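Local coordinates for protein-tyrosine-phosphatase PTP1 (Arabidopsis thaliana, PDB 6KRW), which removes phosphate from phosphotyrosine in proteins, acting on the MAP kinase MPK6 and dampening salicylic acid and camalexin synthesis in plant defence, at residues R64-I76 with V271-Q283. Residues are numbered along the deposited sequence; the frame is centred on the assembly and turned at random.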
loop_
_atom_site.group_PDB
_atom_site.type_symbol
_atom_site.label_atom_id
_atom_site.label_comp_id
_atom_site.label_asym_id
_atom_site.label_seq_id
_atom_site.Cartn_x
_atom_site.Cartn_y
_atom_site.Cartn_z
ATOM N N ARG A 64 8.992 5.632 -12.435
ATOM C CA ARG A 64 8.571 7.050 -12.299
ATOM C C ARG A 64 9.726 7.873 -11.721
ATOM O O ARG A 64 9.949 9.018 -12.175
ATOM C CB ARG A 64 7.329 7.112 -11.413
ATOM C CG ARG A 64 6.783 8.517 -11.275
ATOM C CD ARG A 64 5.426 8.535 -10.631
ATOM N NE ARG A 64 4.397 7.996 -11.502
ATOM C CZ ARG A 64 3.798 8.679 -12.495
ATOM N NH1 ARG A 64 4.106 9.946 -12.768
ATOM N NH2 ARG A 64 2.841 8.092 -13.193
ATOM N N TYR A 65 10.448 7.292 -10.758
ATOM C CA TYR A 65 11.559 7.986 -10.091
ATOM C C TYR A 65 12.774 7.082 -10.156
ATOM O O TYR A 65 12.648 5.858 -9.934
ATOM C CB TYR A 65 11.223 8.297 -8.635
ATOM C CG TYR A 65 10.002 9.155 -8.465
ATOM C CD1 TYR A 65 10.061 10.514 -8.707
ATOM C CD2 TYR A 65 8.780 8.593 -8.147
ATOM C CE1 TYR A 65 8.932 11.300 -8.579
ATOM C CE2 TYR A 65 7.641 9.377 -7.996
ATOM C CZ TYR A 65 7.717 10.737 -8.230
ATOM O OH TYR A 65 6.590 11.518 -8.109
ATOM N N SER A 66 13.940 7.648 -10.426
ATOM C CA SER A 66 15.140 6.825 -10.709
ATOM C C SER A 66 15.655 6.113 -9.448
ATOM O O SER A 66 16.338 5.076 -9.607
ATOM C CB SER A 66 16.198 7.671 -11.348
ATOM O OG SER A 66 16.647 8.670 -10.456
ATOM N N ASP A 67 15.369 6.615 -8.253
ATOM C CA ASP A 67 15.927 6.073 -6.989
ATOM C C ASP A 67 14.836 5.348 -6.192
ATOM O O ASP A 67 15.079 5.014 -5.011
ATOM C CB ASP A 67 16.564 7.210 -6.189
ATOM C CG ASP A 67 15.609 8.356 -5.868
ATOM O OD1 ASP A 67 14.514 8.406 -6.456
ATOM O OD2 ASP A 67 15.979 9.200 -5.044
ATOM N N VAL A 68 13.666 5.103 -6.780
ATOM C CA VAL A 68 12.618 4.317 -6.079
ATOM C C VAL A 68 12.264 3.135 -6.964
ATOM O O VAL A 68 11.539 3.270 -7.956
ATOM C CB VAL A 68 11.366 5.133 -5.722
ATOM C CG1 VAL A 68 10.380 4.243 -4.967
ATOM C CG2 VAL A 68 11.731 6.362 -4.906
ATOM N N VAL A 69 12.867 1.998 -6.663
ATOM C CA VAL A 69 12.806 0.774 -7.478
ATOM C C VAL A 69 12.731 -0.395 -6.506
ATOM O O VAL A 69 13.193 -0.286 -5.362
ATOM C CB VAL A 69 14.031 0.628 -8.391
ATOM C CG1 VAL A 69 14.059 1.690 -9.466
ATOM C CG2 VAL A 69 15.332 0.631 -7.603
ATOM N N PRO A 70 12.147 -1.525 -6.953
ATOM C CA PRO A 70 12.094 -2.724 -6.123
ATOM C C PRO A 70 13.438 -3.472 -6.135
ATOM O O PRO A 70 14.120 -3.491 -7.140
ATOM C CB PRO A 70 11.010 -3.580 -6.779
ATOM C CG PRO A 70 11.173 -3.241 -8.259
ATOM C CD PRO A 70 11.495 -1.742 -8.259
ATOM N N PHE A 71 13.708 -4.077 -4.994
ATOM C CA PHE A 71 14.840 -5.032 -4.890
ATOM C C PHE A 71 14.577 -6.245 -5.756
ATOM O O PHE A 71 13.435 -6.742 -5.866
ATOM C CB PHE A 71 14.991 -5.441 -3.430
ATOM C CG PHE A 71 15.207 -4.311 -2.473
ATOM C CD1 PHE A 71 16.175 -3.339 -2.711
ATOM C CD2 PHE A 71 14.490 -4.225 -1.294
ATOM C CE1 PHE A 71 16.375 -2.303 -1.811
ATOM C CE2 PHE A 71 14.675 -3.186 -0.396
ATOM C CZ PHE A 71 15.616 -2.227 -0.657
ATOM N N ASP A 72 15.639 -6.806 -6.322
ATOM C CA ASP A 72 15.516 -8.072 -7.072
ATOM C C ASP A 72 14.886 -9.162 -6.207
ATOM O O ASP A 72 14.113 -9.979 -6.751
ATOM C CB ASP A 72 16.882 -8.538 -7.566
ATOM C CG ASP A 72 17.529 -7.635 -8.592
ATOM O OD1 ASP A 72 16.805 -6.986 -9.364
ATOM O OD2 ASP A 72 18.773 -7.595 -8.678
ATOM N N LYS A 73 15.202 -9.188 -4.903
ATOM C CA LYS A 73 14.833 -10.356 -4.071
ATOM C C LYS A 73 13.310 -10.494 -3.930
ATOM O O LYS A 73 12.848 -11.591 -3.711
ATOM C CB LYS A 73 15.481 -10.265 -2.696
ATOM C CG LYS A 73 15.003 -9.131 -1.822
ATOM C CD LYS A 73 15.647 -9.085 -0.439
ATOM C CE LYS A 73 15.093 -7.939 0.399
ATOM N NZ LYS A 73 13.629 -8.075 0.598
ATOM N N ASN A 74 12.560 -9.378 -4.051
ATOM C CA ASN A 74 11.100 -9.460 -3.764
ATOM C C ASN A 74 10.308 -8.646 -4.773
ATOM O O ASN A 74 9.133 -8.381 -4.445
ATOM C CB ASN A 74 10.775 -9.056 -2.336
ATOM C CG ASN A 74 10.970 -7.564 -2.114
ATOM O OD1 ASN A 74 11.901 -6.976 -2.676
ATOM N ND2 ASN A 74 10.110 -6.962 -1.280
ATOM N N ARG A 75 10.839 -8.316 -5.917
ATOM C CA ARG A 75 10.068 -7.592 -6.944
ATOM C C ARG A 75 8.978 -8.521 -7.447
ATOM O O ARG A 75 9.120 -9.762 -7.468
ATOM C CB ARG A 75 10.949 -7.111 -8.083
ATOM C CG ARG A 75 11.572 -8.200 -8.939
ATOM C CD ARG A 75 12.541 -7.638 -9.950
ATOM N NE ARG A 75 13.018 -8.705 -10.820
ATOM C CZ ARG A 75 12.473 -9.102 -11.939
ATOM N NH1 ARG A 75 11.385 -8.488 -12.428
ATOM N NH2 ARG A 75 12.999 -10.136 -12.583
ATOM N N ILE A 76 7.857 -7.938 -7.846
ATOM C CA ILE A 76 6.791 -8.703 -8.507
ATOM C C ILE A 76 7.144 -8.894 -9.976
ATOM O O ILE A 76 7.460 -7.931 -10.666
ATOM C CB ILE A 76 5.435 -7.978 -8.364
ATOM C CG1 ILE A 76 5.111 -7.680 -6.901
ATOM C CG2 ILE A 76 4.330 -8.778 -9.043
ATOM C CD1 ILE A 76 4.988 -8.907 -5.995
ATOM N N VAL A 271 8.722 -0.764 10.536
ATOM C CA VAL A 271 9.161 0.120 9.432
ATOM C C VAL A 271 10.538 -0.332 8.913
ATOM O O VAL A 271 10.759 -0.296 7.725
ATOM C CB VAL A 271 9.116 1.596 9.856
ATOM C CG1 VAL A 271 9.731 2.481 8.792
ATOM C CG2 VAL A 271 7.669 2.039 10.113
ATOM N N ALA A 272 11.431 -0.774 9.807
ATOM C CA ALA A 272 12.745 -1.251 9.332
ATOM C C ALA A 272 12.546 -2.491 8.444
ATOM O O ALA A 272 13.240 -2.622 7.433
ATOM C CB ALA A 272 13.616 -1.591 10.526
ATOM N N LEU A 273 11.621 -3.380 8.830
ATOM C CA LEU A 273 11.333 -4.570 7.993
ATOM C C LEU A 273 10.770 -4.154 6.637
ATOM O O LEU A 273 11.172 -4.641 5.598
ATOM C CB LEU A 273 10.390 -5.498 8.724
ATOM C CG LEU A 273 9.991 -6.766 7.976
ATOM C CD1 LEU A 273 11.207 -7.584 7.534
ATOM C CD2 LEU A 273 9.109 -7.626 8.873
ATOM N N PHE A 274 9.844 -3.190 6.678
ATOM C CA PHE A 274 9.303 -2.687 5.396
ATOM C C PHE A 274 10.411 -2.131 4.513
ATOM O O PHE A 274 10.393 -2.333 3.302
ATOM C CB PHE A 274 8.271 -1.574 5.639
ATOM C CG PHE A 274 6.909 -1.996 6.098
ATOM C CD1 PHE A 274 6.587 -3.307 6.407
ATOM C CD2 PHE A 274 5.918 -1.034 6.197
ATOM C CE1 PHE A 274 5.288 -3.651 6.783
ATOM C CE2 PHE A 274 4.646 -1.388 6.625
ATOM C CZ PHE A 274 4.316 -2.686 6.874
ATOM N N ARG A 275 11.356 -1.419 5.122
ATOM C CA ARG A 275 12.480 -0.830 4.354
ATOM C C ARG A 275 13.416 -1.915 3.778
ATOM O O ARG A 275 13.969 -1.690 2.731
ATOM C CB ARG A 275 13.193 0.222 5.196
ATOM C CG ARG A 275 12.382 1.495 5.353
ATOM C CD ARG A 275 13.010 2.408 6.363
ATOM N NE ARG A 275 12.333 3.691 6.334
ATOM C CZ ARG A 275 12.850 4.826 6.745
ATOM N NH1 ARG A 275 14.089 4.898 7.188
ATOM N NH2 ARG A 275 12.155 5.949 6.694
ATOM N N LYS A 276 13.475 -3.083 4.419
ATOM C CA LYS A 276 14.231 -4.224 3.847
ATOM C C LYS A 276 13.470 -4.808 2.666
ATOM O O LYS A 276 14.044 -5.559 1.865
ATOM C CB LYS A 276 14.492 -5.263 4.936
ATOM C CG LYS A 276 15.489 -4.831 5.999
ATOM C CD LYS A 276 16.165 -5.968 6.718
ATOM C CE LYS A 276 15.234 -7.073 7.183
ATOM N NZ LYS A 276 15.804 -7.799 8.353
ATOM N N GLN A 277 12.182 -4.409 2.505
ATOM C CA GLN A 277 11.333 -4.917 1.407
ATOM C C GLN A 277 11.052 -3.865 0.321
ATOM O O GLN A 277 10.742 -4.275 -0.791
ATOM C CB GLN A 277 10.034 -5.503 1.978
ATOM C CG GLN A 277 10.331 -6.690 2.913
ATOM C CD GLN A 277 9.118 -7.348 3.523
ATOM O OE1 GLN A 277 7.991 -7.059 3.163
ATOM N NE2 GLN A 277 9.307 -8.326 4.385
ATOM N N ARG A 278 11.208 -2.592 0.636
ATOM C CA ARG A 278 11.102 -1.544 -0.410
ATOM C C ARG A 278 11.798 -0.310 0.159
ATOM O O ARG A 278 11.447 0.139 1.264
ATOM C CB ARG A 278 9.650 -1.251 -0.834
ATOM C CG ARG A 278 9.568 -0.347 -2.049
ATOM C CD ARG A 278 8.095 -0.293 -2.496
ATOM N NE ARG A 278 7.794 0.676 -3.557
ATOM C CZ ARG A 278 8.023 0.522 -4.846
ATOM N NH1 ARG A 278 8.583 -0.589 -5.316
ATOM N NH2 ARG A 278 7.687 1.472 -5.711
ATOM N N ILE A 279 12.759 0.210 -0.581
ATOM C CA ILE A 279 13.596 1.318 -0.073
ATOM C C ILE A 279 12.714 2.498 0.342
ATOM O O ILE A 279 11.805 2.899 -0.442
ATOM C CB ILE A 279 14.670 1.721 -1.095
ATOM C CG1 ILE A 279 15.664 2.692 -0.458
ATOM C CG2 ILE A 279 14.050 2.229 -2.386
ATOM C CD1 ILE A 279 16.910 2.936 -1.251
ATOM N N GLY A 280 12.964 3.019 1.528
ATOM C CA GLY A 280 12.407 4.331 1.924
ATOM C C GLY A 280 10.960 4.283 2.387
ATOM O O GLY A 280 10.339 5.363 2.518
ATOM N N MET A 281 10.392 3.129 2.666
ATOM C CA MET A 281 8.996 3.068 3.168
ATOM C C MET A 281 8.873 3.943 4.417
ATOM O O MET A 281 9.656 3.830 5.311
ATOM C CB MET A 281 8.600 1.619 3.470
ATOM C CG MET A 281 8.523 0.774 2.228
ATOM S SD MET A 281 6.919 0.856 1.392
ATOM C CE MET A 281 6.025 -0.337 2.365
ATOM N N VAL A 282 7.835 4.827 4.412
ATOM C CA VAL A 282 7.565 5.882 5.434
ATOM C C VAL A 282 8.615 6.969 5.239
ATOM O O VAL A 282 9.742 6.845 5.744
ATOM C CB VAL A 282 7.446 5.389 6.890
ATOM C CG1 VAL A 282 6.927 6.510 7.806
ATOM C CG2 VAL A 282 6.533 4.194 6.989
ATOM N N GLN A 283 8.256 8.035 4.520
ATOM C CA GLN A 283 9.255 9.024 4.064
ATOM C C GLN A 283 9.574 10.105 5.093
ATOM O O GLN A 283 10.720 10.583 5.082
ATOM C CB GLN A 283 8.818 9.611 2.730
ATOM C CG GLN A 283 9.096 8.669 1.583
ATOM C CD GLN A 283 10.543 8.827 1.207
ATOM O OE1 GLN A 283 10.940 9.854 0.661
ATOM N NE2 GLN A 283 11.332 7.800 1.506
HETATM O O HOH W 1 13.280 -1.384 -2.926
HETATM O O HOH W 2 11.415 -4.412 -3.361
#
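The F71 ring lies against the carbonyl end of helix 267-277, with R275 O at its edge, in plane, 3.5 Å from CE2. R275 itself turns the other way: its guanidinium spans the following loop in its own plane, NE to M281 O in an almost straight bond and NH2 to V282 O. At K276 the carbonyl oxygen approaches F71 CE2 obliquely, at 3.3 Å, and also takes a weak hydrogen bond from K73 NZ, whose chain bends at its last torsion.

Q277 O is gripped twice. N74 ND2 reaches it at 2.8 Å, nearly straight (168° at the hydrogen), on a carbonyl lone pair, while a water linked to N74 OD1 and F71 N donates to the same oxygen. Chi1 of 70° sets N74 CG between its backbone N and carbonyl carbon and turns the amide to Q277 O; ND2 also bonds L94 O. A leucine here would probably leave Q277 O without its direct donor and that water without its OD1 acceptor.

R278, extended from CG to NE, crosses V68 at about a right angle, NH2 3.9 Å from V68 CG1; NH1 lies by P70. NH1 bonds S93 OG, and NH2 bonds N91 OD1 and the A239 carbonyl, in the loop that probably binds the substrate phosphate. I279 packs CB against F71 CZ (4.1 Å), and its N binds a second water that donates to V69 O. That water lies over the centre of the F71 ring, 3.2 Å above its plane. G280, third in the type II turn R278-M281, takes the positive phi (80°) that suits glycine; its O receives Q283 NE2.

Carbonyls at the helix end thus meet amide, ammonium and aromatic C-H groups, joining the phosphotyrosine-recognition loop, whose Y65 bonds S238, to the Q-loop carrying Q283, a probable substrate ligand.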